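Local coordinates for protein 6-phosphogluconolactonase (Trypanosoma cruzi, PDB 6VYE) that probably hydrolyses 6-phosphogluconolactone to 6-phosphogluconate, the second step of the oxidative pentose phosphate pathway, in Trypanosoma cruzi, at residues A175-G180 with L209-I214; S181-E186 with A190-F195. All coordinates share one frame; numbering follows the deposited sequence.

Contact 1 (A175-G180 with L209-I214)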
loop_
_atom_site.group_PDB
_atom_site.type_symbol
_atom_site.label_atom_id
_atom_site.label_comp_id
_atom_site.label_asym_id
_atom_site.label_seq_id
_atom_site.Cartn_x
_atom_site.Cartn_y
_atom_site.Cartn_z
ATOM N N ALA A 175 0.865 -5.293 1.054
ATOM C CA ALA A 175 0.392 -5.242 -0.344
ATOM C C ALA A 175 -0.021 -6.658 -0.736
ATOM O O ALA A 175 -0.906 -7.194 -0.040
ATOM C CB ALA A 175 1.436 -4.623 -1.227
ATOM N N SER A 176 0.527 -7.222 -1.807
ATOM C CA SER A 176 0.477 -8.680 -2.082
ATOM C C SER A 176 1.920 -9.210 -2.165
ATOM O O SER A 176 2.231 -10.090 -3.013
ATOM C CB SER A 176 -0.391 -9.009 -3.287
ATOM O OG SER A 176 -1.778 -8.968 -2.927
ATOM N N ILE A 177 2.772 -8.712 -1.272
ATOM C CA ILE A 177 4.154 -9.237 -1.104
ATOM C C ILE A 177 4.106 -10.381 -0.069
ATOM O O ILE A 177 4.016 -10.103 1.111
ATOM C CB ILE A 177 5.142 -8.112 -0.745
ATOM C CG1 ILE A 177 5.074 -6.942 -1.732
ATOM C CG2 ILE A 177 6.555 -8.675 -0.684
ATOM C CD1 ILE A 177 5.794 -5.697 -1.244
ATOM N N PHE A 178 4.189 -11.630 -0.547
ATOM C CA PHE A 178 4.163 -12.885 0.238
ATOM C C PHE A 178 5.536 -13.550 0.170
ATOM O O PHE A 178 6.207 -13.503 -0.882
ATOM C CB PHE A 178 3.060 -13.797 -0.326
ATOM C CG PHE A 178 1.637 -13.292 -0.142
ATOM C CD1 PHE A 178 0.974 -12.629 -1.162
ATOM C CD2 PHE A 178 0.938 -13.526 1.038
ATOM C CE1 PHE A 178 -0.335 -12.177 -1.012
ATOM C CE2 PHE A 178 -0.360 -13.056 1.202
ATOM C CZ PHE A 178 -1.002 -12.388 0.170
ATOM N N HIS A 179 5.945 -14.184 1.259
ATOM C CA HIS A 179 7.065 -15.137 1.220
ATOM C C HIS A 179 6.710 -16.160 0.148
ATOM O O HIS A 179 5.568 -16.647 0.168
ATOM C CB HIS A 179 7.277 -15.813 2.576
ATOM C CG HIS A 179 8.086 -15.012 3.529
ATOM N ND1 HIS A 179 7.841 -15.024 4.883
ATOM C CD2 HIS A 179 9.100 -14.159 3.328
ATOM C CE1 HIS A 179 8.719 -14.257 5.488
ATOM N NE2 HIS A 179 9.495 -13.697 4.555
ATOM N N GLY A 180 7.638 -16.449 -0.758
ATOM C CA GLY A 180 7.386 -17.387 -1.867
ATOM C C GLY A 180 6.950 -16.669 -3.139
ATOM O O GLY A 180 6.854 -17.335 -4.189
ATOM N N LEU A 209 3.038 -3.674 -5.986
ATOM C CA LEU A 209 4.278 -2.898 -5.860
ATOM C C LEU A 209 5.271 -3.763 -5.087
ATOM O O LEU A 209 4.851 -4.665 -4.279
ATOM C CB LEU A 209 4.031 -1.566 -5.137
ATOM C CG LEU A 209 3.049 -0.600 -5.813
ATOM C CD1 LEU A 209 2.982 0.686 -4.988
ATOM C CD2 LEU A 209 3.413 -0.298 -7.267
ATOM N N THR A 210 6.543 -3.491 -5.352
ATOM C CA THR A 210 7.658 -4.301 -4.847
ATOM C C THR A 210 8.221 -3.616 -3.611
ATOM O O THR A 210 7.965 -2.435 -3.353
ATOM C CB THR A 210 8.680 -4.486 -5.971
ATOM O OG1 THR A 210 9.134 -3.187 -6.372
ATOM C CG2 THR A 210 8.082 -5.254 -7.126
ATOM N N PRO A 211 9.039 -4.329 -2.824
ATOM C CA PRO A 211 9.764 -3.678 -1.730
ATOM C C PRO A 211 10.560 -2.447 -2.207
ATOM O O PRO A 211 10.493 -1.420 -1.566
ATOM C CB PRO A 211 10.608 -4.831 -1.152
ATOM C CG PRO A 211 9.815 -6.066 -1.492
ATOM C CD PRO A 211 9.256 -5.782 -2.881
ATOM N N ILE A 212 11.306 -2.527 -3.307
ATOM C CA ILE A 212 12.189 -1.394 -3.728
ATOM C C ILE A 212 11.318 -0.138 -3.953
ATOM O O ILE A 212 11.757 0.943 -3.610
ATOM C CB ILE A 212 13.083 -1.738 -4.934
ATOM C CG1 ILE A 212 14.143 -0.665 -5.191
ATOM C CG2 ILE A 212 12.280 -2.004 -6.189
ATOM C CD1 ILE A 212 15.042 -0.358 -3.973
ATOM N N THR A 213 10.103 -0.286 -4.448
ATOM C CA THR A 213 9.179 0.844 -4.680
ATOM C C THR A 213 8.745 1.461 -3.357
ATOM O O THR A 213 8.745 2.660 -3.303
ATOM C CB THR A 213 7.932 0.462 -5.479
ATOM O OG1 THR A 213 8.363 -0.083 -6.721
ATOM C CG2 THR A 213 7.065 1.674 -5.741
ATOM N N ILE A 214 8.347 0.644 -2.374
ATOM C CA ILE A 214 7.891 1.110 -1.042
ATOM C C ILE A 214 9.082 1.755 -0.317
ATOM O O ILE A 214 8.929 2.842 0.330
ATOM C CB ILE A 214 7.252 -0.052 -0.246
ATOM C CG1 ILE A 214 5.983 -0.531 -0.945
ATOM C CG2 ILE A 214 6.989 0.348 1.202
ATOM C CD1 ILE A 214 5.465 -1.852 -0.454
#
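The carbonyl O of T210, whose carbon lies 4.0 Å from I177 CD1, is held by two amides of the first helical turn: I214 N gives it a bond of 3.3 Å, T213 N a weak one. I177 carries the contact almost alone from its own side, reaching across from an irregular loop to the point where strand 206-209 ends and helix 211-215 begins. Its CG1 stands beside its own backbone N (chi1 -53°) and CD1 extends beyond it (chi2 167°), and this nearly straight arm delivers the methyl to the strand-helix junction. There CD1 comes within 3.3 Å of L209 O, a carbonyl oxygen approached by carbon. The same methyl lies 3.8 Å from P211 CD, the isoleucine arm and the proline ring passing alongside with their ends pointing opposite ways. I214 meets it methyl to methyl, its CD1 3.9 Å from I177 CD1. P211 and I214 thus offer two apolar surfaces one turn apart on the helix, and every touching residue is buried. I214 also packs on V164 and L166 of strand 163-167, so the cluster continues into the central sheet. The loop is further held by S176, whose OG is hydrogen-bonded to D83 and R206, while its N bonds to T208 OG1. A175-F178 close the glycine-rich GLGxDGHTASxF signature of the 6-phosphogluconolactonase family, a loop that, as in relatives, probably borders the active site within the Rossmann-like fold.

Contact 2 (S181-E186 with A190-F195)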
loop_
_atom_site.group_PDB
_atom_site.type_symbol
_atom_site.label_atom_id
_atom_site.label_comp_id
_atom_site.label_asym_id
_atom_site.label_seq_id
_atom_site.Cartn_x
_atom_site.Cartn_y
_atom_site.Cartn_z
ATOM N N SER A 181 6.665 -15.367 -3.089
ATOM C CA SER A 181 6.200 -14.649 -4.302
ATOM C C SER A 181 7.409 -14.121 -5.067
ATOM O O SER A 181 8.476 -13.834 -4.440
ATOM C CB SER A 181 5.246 -13.553 -3.965
ATOM O OG SER A 181 5.913 -12.561 -3.204
ATOM N N GLN A 182 7.177 -13.930 -6.370
ATOM C CA GLN A 182 8.035 -13.182 -7.325
ATOM C C GLN A 182 8.377 -11.821 -6.703
ATOM O O GLN A 182 9.501 -11.363 -6.881
ATOM C CB GLN A 182 7.290 -13.098 -8.660
ATOM C CG GLN A 182 7.052 -14.463 -9.354
ATOM C CD GLN A 182 5.887 -15.327 -8.875
ATOM O OE1 GLN A 182 5.060 -14.940 -8.024
ATOM N NE2 GLN A 182 5.798 -16.535 -9.428
ATOM N N ALA A 183 7.464 -11.188 -5.958
ATOM C CA ALA A 183 7.701 -9.876 -5.301
ATOM C C ALA A 183 8.564 -9.994 -4.034
ATOM O O ALA A 183 9.075 -8.932 -3.559
ATOM C CB ALA A 183 6.357 -9.278 -4.966
ATOM N N GLU A 184 8.649 -11.179 -3.417
ATOM C CA GLU A 184 9.140 -11.314 -2.022
ATOM C C GLU A 184 10.362 -10.427 -1.780
ATOM O O GLU A 184 10.347 -9.733 -0.748
ATOM C CB GLU A 184 9.537 -12.746 -1.670
ATOM C CG GLU A 184 10.198 -12.862 -0.296
ATOM C CD GLU A 184 10.632 -14.276 0.076
ATOM O OE1 GLU A 184 10.139 -15.221 -0.540
ATOM O OE2 GLU A 184 11.457 -14.423 0.987
ATOM N N SER A 185 11.373 -10.459 -2.662
ATOM C CA SER A 185 12.663 -9.727 -2.504
ATOM C C SER A 185 12.963 -8.845 -3.727
ATOM O O SER A 185 14.155 -8.536 -3.953
ATOM C CB SER A 185 13.816 -10.703 -2.280
ATOM O OG SER A 185 13.381 -11.867 -1.595
ATOM N N GLU A 186 11.958 -8.513 -4.543
ATOM C CA GLU A 186 12.215 -7.915 -5.886
ATOM C C GLU A 186 12.789 -6.507 -5.693
ATOM O O GLU A 186 12.096 -5.657 -5.054
ATOM C CB GLU A 186 10.956 -7.930 -6.744
ATOM C CG GLU A 186 11.130 -7.218 -8.075
ATOM C CD GLU A 186 12.201 -7.763 -9.017
ATOM O OE1 GLU A 186 11.913 -8.758 -9.716
ATOM O OE2 GLU A 186 13.279 -7.130 -9.137
ATOM N N ALA A 190 9.615 -2.202 -10.412
ATOM C CA ALA A 190 8.754 -1.356 -9.548
ATOM C C ALA A 190 7.490 -2.127 -9.151
ATOM O O ALA A 190 6.927 -1.812 -8.088
ATOM C CB ALA A 190 8.393 -0.093 -10.269
ATOM N N VAL A 191 7.033 -3.052 -10.016
ATOM C CA VAL A 191 5.761 -3.831 -9.910
ATOM C C VAL A 191 6.066 -5.306 -10.211
ATOM O O VAL A 191 6.894 -5.595 -11.074
ATOM C CB VAL A 191 4.695 -3.324 -10.892
ATOM C CG1 VAL A 191 3.324 -3.878 -10.530
ATOM C CG2 VAL A 191 4.672 -1.799 -11.010
ATOM N N SER A 192 5.434 -6.211 -9.495
ATOM C CA SER A 192 5.602 -7.660 -9.687
ATOM C C SER A 192 4.279 -8.349 -9.347
ATOM O O SER A 192 3.205 -7.703 -9.445
ATOM C CB SER A 192 6.754 -8.148 -8.834
ATOM O OG SER A 192 7.091 -9.471 -9.186
ATOM N N VAL A 193 4.338 -9.616 -8.953
ATOM C CA VAL A 193 3.100 -10.433 -8.820
ATOM C C VAL A 193 3.239 -11.277 -7.562
ATOM O O VAL A 193 4.355 -11.448 -7.065
ATOM C CB VAL A 193 2.858 -11.293 -10.069
ATOM C CG1 VAL A 193 2.695 -10.454 -11.323
ATOM C CG2 VAL A 193 3.957 -12.318 -10.269
ATOM N N GLY A 194 2.117 -11.764 -7.070
ATOM C CA GLY A 194 2.096 -12.624 -5.896
ATOM C C GLY A 194 0.816 -13.405 -5.879
ATOM O O GLY A 194 -0.233 -12.878 -6.363
ATOM N N PHE A 195 0.922 -14.650 -5.425
ATOM C CA PHE A 195 -0.222 -15.530 -5.112
ATOM C C PHE A 195 -0.241 -15.703 -3.599
ATOM O O PHE A 195 0.803 -15.836 -2.974
ATOM C CB PHE A 195 -0.110 -16.823 -5.936
ATOM C CG PHE A 195 -1.390 -17.614 -5.970
ATOM C CD1 PHE A 195 -2.324 -17.410 -6.977
ATOM C CD2 PHE A 195 -1.702 -18.500 -4.945
ATOM C CE1 PHE A 195 -3.520 -18.115 -6.984
ATOM C CE2 PHE A 195 -2.897 -19.203 -4.959
ATOM C CZ PHE A 195 -3.805 -19.008 -5.972
#
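A183 N gives V193 O a weak, bent hydrogen bond (3.3 Å, 133° at the hydrogen) where two overlapping type I beta turns, S181-E184 and A183-E186, lie against strand 191-194, the outermost strand at this end of the mixed Rossmann-like sheet. S181 and G194 come close, with S181 CB 3.8 Å from G194 CA; glycine presents only its backbone here. S181 OG turns to another task, bonding F178 O. Q182 lies across V193: the chain folds back at chi2 (80°), bringing OE1 to 3.6 Å from V193 CG2, while CD is 3.8 Å from the same methyl. The Q182 side chain also touches W205 and C128, and V193 packs on A131, so helix 128-146 adjoins both residues. Along the chain from the turns, E186 OE2 accepts bonds from the amides of H188 and R189, bracing the short link to the strand. A183 places its methyl over the strand, 3.6 Å from V193 O and 4.0 Å from S192 CB. With S192 OG anti to the backbone N (chi1 -169°), the hydroxyl oxygen comes to 3.7 Å from Q182 CB.

How the contacts relate
After strand 163-167 the chain enters the loop that carries the family signature; its residues 175-180 form the first half of contact 1. It runs straight on into the turns of 181-186, which contact 2 joins to strand 191-194, closing a short loop, with just three residues between its two segments. Contact 2 is therefore nested inside the larger loop that contact 1 closes when strand 206-209 leads into helix 211-215. The two meet directly: A190 O probably accepts hydrogen bonds from T213 OG1 (2.6 Å) and, weakly, T210 OG1, whose stronger partner is R189 O, and P211 CD packs against A183 O at 3.2 Å. Together they tie this loop to the edge strand and the strand-helix junction.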